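Local coordinates for protein syndapin (Drosophila melanogaster, PDB 3I2W) that probably takes part in endocytosis, binding phospholipid membranes as a homodimer through its F-BAR domain, at residues E61-W69 and N261-W271. Numbering follows the deposited sequence.
Sequences EYGTTEAAW and NADQQKDLKWW. With NA (sodium ion), chain G.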
# COMPACT_ATOMS: atom_id res chain seq x y z
N GLU B 61 25.75 -3.52 19.49
CA GLU B 61 24.84 -3.07 20.54
C GLU B 61 24.58 -4.29 21.44
O GLU B 61 24.67 -5.43 20.94
CB GLU B 61 23.58 -2.45 19.94
CG GLU B 61 22.63 -1.91 20.96
CD GLU B 61 23.02 -0.57 21.52
OE1 GLU B 61 22.79 0.49 20.91
OE2 GLU B 61 23.54 -0.57 22.63
N TYR B 62 24.34 -4.07 22.74
CA TYR B 62 24.21 -5.19 23.69
C TYR B 62 23.16 -4.87 24.74
O TYR B 62 22.65 -3.75 24.84
CB TYR B 62 25.55 -5.45 24.43
CG TYR B 62 26.10 -4.20 25.18
CD1 TYR B 62 26.57 -3.11 24.46
CD2 TYR B 62 26.07 -4.09 26.56
CE1 TYR B 62 27.04 -1.96 25.06
CE2 TYR B 62 26.55 -2.91 27.19
CZ TYR B 62 27.04 -1.84 26.41
OH TYR B 62 27.52 -0.62 26.93
N GLY B 63 22.82 -5.87 25.54
CA GLY B 63 22.01 -5.63 26.74
C GLY B 63 20.59 -5.26 26.45
O GLY B 63 20.07 -5.57 25.42
N THR B 64 19.96 -4.59 27.39
CA THR B 64 18.57 -4.26 27.26
C THR B 64 18.45 -3.17 26.20
O THR B 64 17.40 -2.89 25.70
CB THR B 64 18.07 -3.73 28.56
OG1 THR B 64 18.76 -2.52 28.85
CG2 THR B 64 18.32 -4.70 29.65
N THR B 65 19.53 -2.52 25.86
CA THR B 65 19.46 -1.53 24.85
C THR B 65 19.32 -2.25 23.52
O THR B 65 18.48 -1.91 22.68
CB THR B 65 20.72 -0.67 24.91
OG1 THR B 65 20.69 0.09 26.12
CG2 THR B 65 20.79 0.28 23.74
N GLU B 66 20.13 -3.26 23.33
CA GLU B 66 19.93 -4.14 22.20
C GLU B 66 18.48 -4.53 22.12
O GLU B 66 17.85 -4.38 21.09
CB GLU B 66 20.79 -5.40 22.31
CG GLU B 66 21.14 -6.00 20.96
CD GLU B 66 21.84 -7.31 21.08
OE1 GLU B 66 21.97 -7.79 22.23
OE2 GLU B 66 22.30 -7.85 20.06
N ALA B 67 17.94 -5.05 23.22
CA ALA B 67 16.57 -5.54 23.26
C ALA B 67 15.61 -4.44 22.89
O ALA B 67 14.72 -4.71 22.16
CB ALA B 67 16.24 -6.13 24.61
N ALA B 68 15.80 -3.21 23.38
CA ALA B 68 14.99 -2.09 22.87
C ALA B 68 15.02 -1.89 21.36
O ALA B 68 13.95 -1.70 20.78
CB ALA B 68 15.30 -0.80 23.57
N TRP B 69 16.21 -1.94 20.73
CA TRP B 69 16.31 -1.76 19.29
C TRP B 69 15.43 -2.83 18.69
O TRP B 69 14.73 -2.57 17.73
CB TRP B 69 17.69 -2.04 18.71
CG TRP B 69 18.79 -1.02 18.73
CD1 TRP B 69 19.39 -0.47 19.84
CD2 TRP B 69 19.52 -0.53 17.61
NE1 TRP B 69 20.41 0.39 19.46
CE2 TRP B 69 20.52 0.34 18.09
CE3 TRP B 69 19.42 -0.74 16.23
CZ2 TRP B 69 21.41 0.99 17.24
CZ3 TRP B 69 20.29 -0.09 15.40
CH2 TRP B 69 21.27 0.76 15.90
N ASN B 261 12.11 -0.94 29.25
CA ASN B 261 13.04 -1.81 29.85
C ASN B 261 14.47 -1.47 29.49
O ASN B 261 15.38 -2.10 29.99
CB ASN B 261 12.80 -3.19 29.28
CG ASN B 261 11.55 -3.82 29.77
OD1 ASN B 261 11.17 -3.70 30.93
ND2 ASN B 261 10.88 -4.51 28.89
N ALA B 262 14.71 -0.54 28.58
CA ALA B 262 16.11 -0.26 28.28
C ALA B 262 16.66 0.34 29.55
O ALA B 262 16.18 1.41 29.97
CB ALA B 262 16.24 0.71 27.13
N ASP B 263 17.61 -0.36 30.16
CA ASP B 263 18.24 0.07 31.42
C ASP B 263 19.76 0.23 31.36
O ASP B 263 20.56 -0.75 31.33
CB ASP B 263 17.90 -0.91 32.51
CG ASP B 263 18.42 -0.50 33.87
OD1 ASP B 263 18.87 0.65 34.07
OD2 ASP B 263 18.37 -1.36 34.75
N GLN B 264 20.17 1.48 31.38
CA GLN B 264 21.58 1.77 31.24
C GLN B 264 22.43 1.14 32.38
O GLN B 264 23.51 0.61 32.15
CB GLN B 264 21.79 3.27 31.00
CG GLN B 264 21.25 4.17 32.06
CD GLN B 264 22.06 4.05 33.35
OE1 GLN B 264 23.22 3.61 33.32
NE2 GLN B 264 21.48 4.44 34.48
N GLN B 265 21.93 1.13 33.60
CA GLN B 265 22.69 0.56 34.66
C GLN B 265 22.83 -0.94 34.50
O GLN B 265 23.95 -1.44 34.52
CB GLN B 265 22.04 0.89 35.95
CG GLN B 265 22.72 0.32 37.13
CD GLN B 265 22.18 1.00 38.37
OE1 GLN B 265 22.08 2.26 38.41
NE2 GLN B 265 21.80 0.21 39.35
N LYS B 266 21.74 -1.67 34.35
CA LYS B 266 21.87 -3.06 33.99
C LYS B 266 22.92 -3.19 32.87
O LYS B 266 23.86 -3.95 32.96
CB LYS B 266 20.53 -3.65 33.54
CG LYS B 266 19.95 -4.74 34.41
CD LYS B 266 19.45 -5.94 33.55
CE LYS B 266 18.59 -7.07 34.31
NZ LYS B 266 19.07 -7.55 35.69
N ASP B 267 22.79 -2.43 31.80
CA ASP B 267 23.72 -2.63 30.69
C ASP B 267 25.16 -2.32 31.02
O ASP B 267 26.07 -3.13 30.71
CB ASP B 267 23.27 -1.89 29.43
CG ASP B 267 22.01 -2.50 28.85
OD1 ASP B 267 21.59 -3.63 29.31
OD2 ASP B 267 21.44 -1.83 27.97
N LEU B 268 25.38 -1.19 31.67
CA LEU B 268 26.71 -0.85 32.03
C LEU B 268 27.32 -1.80 33.02
O LEU B 268 28.50 -2.10 32.92
CB LEU B 268 26.80 0.57 32.57
CG LEU B 268 26.63 1.69 31.56
CD1 LEU B 268 26.69 2.90 32.35
CD2 LEU B 268 27.75 1.70 30.57
N LYS B 269 26.55 -2.27 34.00
CA LYS B 269 27.15 -3.11 35.01
C LYS B 269 27.60 -4.37 34.36
O LYS B 269 28.68 -4.85 34.62
CB LYS B 269 26.18 -3.39 36.11
CG LYS B 269 26.17 -2.27 37.18
CD LYS B 269 25.10 -2.48 38.21
CE LYS B 269 25.48 -3.53 39.24
NZ LYS B 269 24.49 -3.49 40.42
N TRP B 270 26.79 -4.86 33.43
CA TRP B 270 27.08 -6.07 32.74
C TRP B 270 28.38 -5.86 32.01
O TRP B 270 29.13 -6.80 31.80
CB TRP B 270 25.96 -6.39 31.72
CG TRP B 270 26.24 -7.69 30.89
CD1 TRP B 270 25.91 -9.00 31.22
CD2 TRP B 270 26.97 -7.78 29.65
NE1 TRP B 270 26.36 -9.88 30.26
CE2 TRP B 270 27.00 -9.16 29.28
CE3 TRP B 270 27.60 -6.84 28.82
CZ2 TRP B 270 27.64 -9.60 28.15
CZ3 TRP B 270 28.20 -7.29 27.68
CH2 TRP B 270 28.22 -8.67 27.35
N TRP B 271 28.63 -4.63 31.57
CA TRP B 271 29.78 -4.41 30.68
C TRP B 271 31.08 -4.51 31.44
O TRP B 271 32.03 -5.10 30.95
CB TRP B 271 29.71 -3.08 29.96
CG TRP B 271 30.95 -2.82 29.15
CD1 TRP B 271 32.06 -2.17 29.56
CD2 TRP B 271 31.19 -3.19 27.79
NE1 TRP B 271 32.98 -2.14 28.56
CE2 TRP B 271 32.45 -2.74 27.45
CE3 TRP B 271 30.43 -3.84 26.81
CZ2 TRP B 271 32.99 -2.93 26.19
CZ3 TRP B 271 30.98 -4.05 25.55
CH2 TRP B 271 32.23 -3.61 25.26
NA NA G . 24.65 -7.25 19.34
O HOH W 1 26.56 -8.91 19.71
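Gly63 and Asp267 bring their CA atoms within 5.2 Å where the starts of helices 63-69 and 264-271 meet, their N-to-C directions 129° apart. The Asp267 carboxylate receives the N-terminal turn of helix 63-69. Asp267 OD1 accepts from Thr64 N at 2.7 Å on the syn side. Its OD2 accepts three bonds: Thr65 N on the syn side, Thr65 OG1 nearly in line with the C-O bond, and Thr64 OG1 from above the carboxylate plane. Thr64 OG1 lies between its backbone N and carbonyl carbon (chi1 63°), where it also accepts from Asp263 N at 2.8 Å. With an alanine in place of Asp267, Thr64 N and Thr65 N would probably lose their acceptor, and the Thr65 hydroxyl would be freer to turn. Gly63 has positive phi, which favours glycine. Tyr62, Trp270 and Trp271 form an aromatic cluster beside the Asp267 carboxylate. Trp271 CE3 lies over one face of the Tyr62 ring, 4.0 Å from Tyr62 CZ, and Trp270 meets the ring obliquely. Tyr62 OH is hydrogen-bonded to Glu222 of the second subunit. Glu61 O and Glu66 OE2 bind a sodium ion with a water and the backbone oxygens of Ile56, Glu57 and Gly59. The contact ties helix 264-275 to the start of long helix 63-105 against the second subunit.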